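Local coordinates for hypothetical protein (Legionella pneumophila subsp. pneumophila, PDB 2IM9) that is of unknown function but belongs to an N-acetylmuramoyl-L-alanine amidase-like family and so may act on bacterial cell-wall peptidoglycan, at residues 241-252 with 306-316. Numbering follows the deposited sequence. Where two conformers were deposited one is given.
Sequences IPNGAVIEIIRP and SPTIKGINIQV
Val246, Glu248 and Ile250 pair with Gln315, Asn313 and Gly311 as hydrogen-bonded antiparallel partners, the shortest bond being Val246 N to Gln315 O at 2.8 Å. A classic beta bulge closes the ladder at one end, where Lys310 and Gly311 both face Ile250: Ile250 N donates to Gly311 O, while Lys310 N reaches Ile250 O over 3.0 Å in a nearly straight bond (176° at the hydrogen). Beyond the bulge, Arg251 NH1 donates to Thr308 OG1 at 3.0 Å, a bent bond (133°) whose acceptor is tilted out of the guanidinium plane. Ile309 CG1 lies over one face of that guanidinium, 3.4 Å from Arg251 NE, and NE itself donates to Ser267. Ser306 OG accepts from the backbone N of Thr308 and Ile309, an ST turn and ST motif.

On the face carrying Glu248, its carboxylate runs side by side with the Asn313 amide, the planes 22° apart; Asn313 CG, anti to its own backbone N, lays the amide there. A water lies within hydrogen-bonding distance of Asn313 OD1, at 2.7 Å, and of Val246 O.

The opposite face is aliphatic. Ile241 CD1 meets Ile312 CD1 tip to tip at 4.0 Å, Ile249 CD1 rests 3.8 Å from Ile312 CG2, and Ile249 CG2 touches Ile309 CG2. Leu296, Tyr299 and Leu300 of helix 296-303 cover this side. At the other end, Pro242 CG crosses Val316 CG1 at about a right angle, 3.7 Å apart.

The two strands thus join strand 264-275 to strand 214-223 within one antiparallel sheet. Their alternating side chains give it an aliphatic, helix-covered face and a buried, mixed one whose polar groups are Glu248, Asn313 and Gln315; there Glu248 OE1 finds its partner in Asn142, and Asn313 ND2 in Asp153 and Pro220 O.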
loop_
_atom_site.group_PDB
_atom_site.type_symbol
_atom_site.label_atom_id
_atom_site.label_comp_id
_atom_site.label_asym_id
_atom_site.label_seq_id
_atom_site.Cartn_x
_atom_site.Cartn_y
_atom_site.Cartn_z
ATOM N N ILE A 241 13.176 -9.681 -9.685
ATOM C CA ILE A 241 12.059 -8.836 -9.279
ATOM C C ILE A 241 11.493 -8.237 -10.574
ATOM O O ILE A 241 12.217 -7.547 -11.295
ATOM C CB ILE A 241 12.537 -7.735 -8.313
ATOM C CG1 ILE A 241 13.151 -8.366 -7.045
ATOM C CG2 ILE A 241 11.395 -6.761 -7.999
ATOM C CD1 ILE A 241 13.779 -7.373 -6.061
ATOM N N PRO A 242 10.212 -8.517 -10.886
ATOM C CA PRO A 242 9.617 -8.090 -12.163
ATOM C C PRO A 242 9.296 -6.605 -12.197
ATOM O O PRO A 242 8.933 -6.031 -11.187
ATOM C CB PRO A 242 8.295 -8.873 -12.230
ATOM C CG PRO A 242 8.277 -9.799 -11.094
ATOM C CD PRO A 242 9.261 -9.282 -10.066
ATOM N N ASN A 243 9.401 -5.999 -13.376
ATOM C CA ASN A 243 8.917 -4.642 -13.565
ATOM C C ASN A 243 7.440 -4.545 -13.173
ATOM O O ASN A 243 6.629 -5.404 -13.556
ATOM C CB ASN A 243 9.116 -4.206 -15.020
ATOM C CG ASN A 243 8.878 -2.723 -15.220
ATOM O OD1 ASN A 243 9.452 -1.889 -14.520
ATOM N ND2 ASN A 243 8.027 -2.384 -16.187
ATOM N N GLY A 244 7.106 -3.510 -12.400
ATOM C CA GLY A 244 5.720 -3.255 -11.995
ATOM C C GLY A 244 5.283 -4.051 -10.779
ATOM O O GLY A 244 4.111 -4.011 -10.400
ATOM N N ALA A 245 6.212 -4.782 -10.155
ATOM C CA ALA A 245 5.851 -5.536 -8.946
ATOM C C ALA A 245 5.606 -4.563 -7.777
ATOM O O ALA A 245 6.053 -3.404 -7.806
ATOM C CB ALA A 245 6.936 -6.541 -8.585
ATOM N N VAL A 246 4.864 -5.027 -6.775
ATOM C CA VAL A 246 4.674 -4.284 -5.540
ATOM C C VAL A 246 5.683 -4.813 -4.533
ATOM O O VAL A 246 5.737 -6.038 -4.300
ATOM C CB VAL A 246 3.232 -4.474 -4.989
ATOM C CG1 VAL A 246 3.108 -3.861 -3.599
ATOM C CG2 VAL A 246 2.187 -3.868 -5.988
ATOM N N ILE A 247 6.496 -3.903 -3.976
ATOM C CA ILE A 247 7.522 -4.259 -2.968
ATOM C C ILE A 247 7.092 -3.746 -1.604
ATOM O O ILE A 247 6.823 -2.549 -1.461
ATOM C CB ILE A 247 8.891 -3.595 -3.299
ATOM C CG1 ILE A 247 9.418 -4.091 -4.649
ATOM C CG2 ILE A 247 9.902 -3.879 -2.199
ATOM C CD1 ILE A 247 10.572 -3.233 -5.150
ATOM N N GLU A 248 7.003 -4.649 -0.630
ATOM C CA GLU A 248 6.695 -4.289 0.761
ATOM C C GLU A 248 7.909 -4.470 1.663
ATOM O O GLU A 248 8.651 -5.457 1.548
ATOM C CB GLU A 248 5.513 -5.117 1.285
ATOM C CG GLU A 248 4.219 -4.826 0.540
ATOM C CD GLU A 248 3.097 -5.826 0.785
ATOM O OE1 GLU A 248 3.316 -6.839 1.484
ATOM O OE2 GLU A 248 1.979 -5.564 0.280
ATOM N N ILE A 249 8.091 -3.525 2.580
ATOM C CA ILE A 249 9.245 -3.550 3.462
ATOM C C ILE A 249 8.842 -4.246 4.762
ATOM O O ILE A 249 7.890 -3.809 5.408
ATOM C CB ILE A 249 9.764 -2.108 3.746
ATOM C CG1 ILE A 249 10.120 -1.363 2.443
ATOM C CG2 ILE A 249 10.921 -2.152 4.756
ATOM C CD1 ILE A 249 11.086 -2.100 1.506
ATOM N N ILE A 250 9.578 -5.297 5.146
ATOM C CA ILE A 250 9.134 -6.230 6.188
ATOM C C ILE A 250 9.947 -6.119 7.468
ATOM O O ILE A 250 11.186 -6.130 7.426
ATOM C CB ILE A 250 9.195 -7.705 5.657
ATOM C CG1 ILE A 250 8.439 -7.830 4.313
ATOM C CG2 ILE A 250 8.664 -8.696 6.712
ATOM C CD1 ILE A 250 6.992 -7.317 4.329
ATOM N N ARG A 251 9.238 -6.017 8.587
ATOM C CA ARG A 251 9.838 -5.963 9.909
ATOM C C ARG A 251 9.228 -7.114 10.727
ATOM O O ARG A 251 8.158 -6.948 11.324
ATOM C CB ARG A 251 9.548 -4.613 10.550
ATOM C CG ARG A 251 10.081 -3.422 9.762
ATOM C CD ARG A 251 10.098 -2.169 10.569
ATOM N NE ARG A 251 10.215 -0.985 9.736
ATOM C CZ ARG A 251 10.774 0.149 10.148
ATOM N NH1 ARG A 251 11.276 0.231 11.381
ATOM N NH2 ARG A 251 10.819 1.200 9.337
ATOM N N PRO A 252 9.909 -8.284 10.748
ATOM C CA PRO A 252 9.362 -9.516 11.341
ATOM C C PRO A 252 9.103 -9.426 12.832
ATOM O O PRO A 252 8.196 -10.095 13.327
ATOM C CB PRO A 252 10.455 -10.564 11.094
ATOM C CG PRO A 252 11.312 -9.990 10.035
ATOM C CD PRO A 252 11.237 -8.502 10.153
ATOM N N SER A 306 18.993 -0.792 10.036
ATOM C CA SER A 306 17.847 -0.845 10.945
ATOM C C SER A 306 17.833 -2.112 11.812
ATOM O O SER A 306 18.025 -3.222 11.310
ATOM C CB SER A 306 16.541 -0.753 10.151
ATOM O OG SER A 306 15.428 -1.073 10.978
ATOM N N PRO A 307 17.585 -1.966 13.123
ATOM C CA PRO A 307 17.458 -3.179 13.924
ATOM C C PRO A 307 16.213 -4.013 13.576
ATOM O O PRO A 307 16.202 -5.212 13.838
ATOM C CB PRO A 307 17.349 -2.640 15.357
ATOM C CG PRO A 307 16.814 -1.273 15.209
ATOM C CD PRO A 307 17.412 -0.747 13.934
ATOM N N THR A 308 15.190 -3.396 12.982
ATOM C CA THR A 308 13.899 -4.087 12.790
ATOM C C THR A 308 13.566 -4.468 11.348
ATOM O O THR A 308 12.809 -5.407 11.126
ATOM C CB THR A 308 12.732 -3.251 13.344
ATOM O OG1 THR A 308 12.766 -1.950 12.758
ATOM C CG2 THR A 308 12.875 -3.107 14.866
ATOM N N ILE A 309 14.098 -3.728 10.381
ATOM C CA ILE A 309 13.840 -4.063 8.966
ATOM C C ILE A 309 14.730 -5.241 8.564
ATOM O O ILE A 309 15.941 -5.186 8.736
ATOM C CB ILE A 309 14.093 -2.871 8.022
ATOM C CG1 ILE A 309 13.253 -1.648 8.438
ATOM C CG2 ILE A 309 13.786 -3.272 6.561
ATOM C CD1 ILE A 309 13.693 -0.336 7.734
ATOM N N LYS A 310 14.138 -6.310 8.036
ATOM C CA LYS A 310 14.918 -7.520 7.726
ATOM C C LYS A 310 14.811 -7.997 6.280
ATOM O O LYS A 310 15.525 -8.925 5.885
ATOM C CB LYS A 310 14.544 -8.684 8.658
ATOM C CG LYS A 310 14.895 -8.457 10.142
ATOM C CD LYS A 310 16.400 -8.391 10.358
ATOM C CE LYS A 310 16.746 -8.014 11.795
ATOM N NZ LYS A 310 18.222 -7.995 11.998
ATOM N N GLY A 311 13.894 -7.423 5.507
ATOM C CA GLY A 311 13.822 -7.809 4.087
ATOM C C GLY A 311 12.601 -7.315 3.344
ATOM O O GLY A 311 11.932 -6.365 3.779
ATOM N N ILE A 312 12.308 -7.957 2.215
ATOM C CA ILE A 312 11.214 -7.490 1.346
ATOM C C ILE A 312 10.263 -8.599 0.873
ATOM O O ILE A 312 10.667 -9.737 0.706
ATOM C CB ILE A 312 11.772 -6.777 0.092
ATOM C CG1 ILE A 312 12.658 -7.705 -0.753
ATOM C CG2 ILE A 312 12.480 -5.479 0.505
ATOM C CD1 ILE A 312 13.120 -7.059 -2.083
ATOM N N ASN A 313 9.009 -8.229 0.640
ATOM C CA ASN A 313 8.000 -9.122 0.061
ATOM C C ASN A 313 7.690 -8.597 -1.331
ATOM O O ASN A 313 7.682 -7.382 -1.544
ATOM C CB ASN A 313 6.749 -9.152 0.969
ATOM C CG ASN A 313 5.573 -9.902 0.354
ATOM O OD1 ASN A 313 4.836 -9.371 -0.483
ATOM N ND2 ASN A 313 5.370 -11.124 0.795
ATOM N N ILE A 314 7.453 -9.519 -2.271
ATOM C CA ILE A 314 7.206 -9.139 -3.669
ATOM C C ILE A 314 5.896 -9.752 -4.152
ATOM O O ILE A 314 5.683 -10.960 -4.046
ATOM C CB ILE A 314 8.360 -9.596 -4.617
ATOM C CG1 ILE A 314 9.737 -9.113 -4.121
ATOM C CG2 ILE A 314 8.139 -9.075 -6.040
ATOM C CD1 ILE A 314 10.434 -10.068 -3.174
ATOM N N GLN A 315 5.026 -8.896 -4.698
ATOM C CA GLN A 315 3.758 -9.325 -5.281
ATOM C C GLN A 315 3.648 -8.807 -6.700
ATOM O O GLN A 315 4.228 -7.772 -7.045
ATOM C CB GLN A 315 2.606 -8.760 -4.476
ATOM C CG GLN A 315 2.450 -9.421 -3.124
ATOM C CD GLN A 315 1.293 -8.842 -2.387
ATOM O OE1 GLN A 315 1.359 -7.696 -1.914
ATOM N NE2 GLN A 315 0.205 -9.606 -2.298
ATOM N N VAL A 316 2.919 -9.533 -7.540
ATOM C CA VAL A 316 2.669 -9.069 -8.904
ATOM C C VAL A 316 1.173 -8.962 -9.130
ATOM O O VAL A 316 0.385 -9.570 -8.411
ATOM C CB VAL A 316 3.283 -9.979 -9.981
ATOM C CG1 VAL A 316 4.811 -9.999 -9.868
ATOM C CG2 VAL A 316 2.721 -11.393 -9.870
HETATM O O HOH W 1 4.348 -7.003 -1.762
#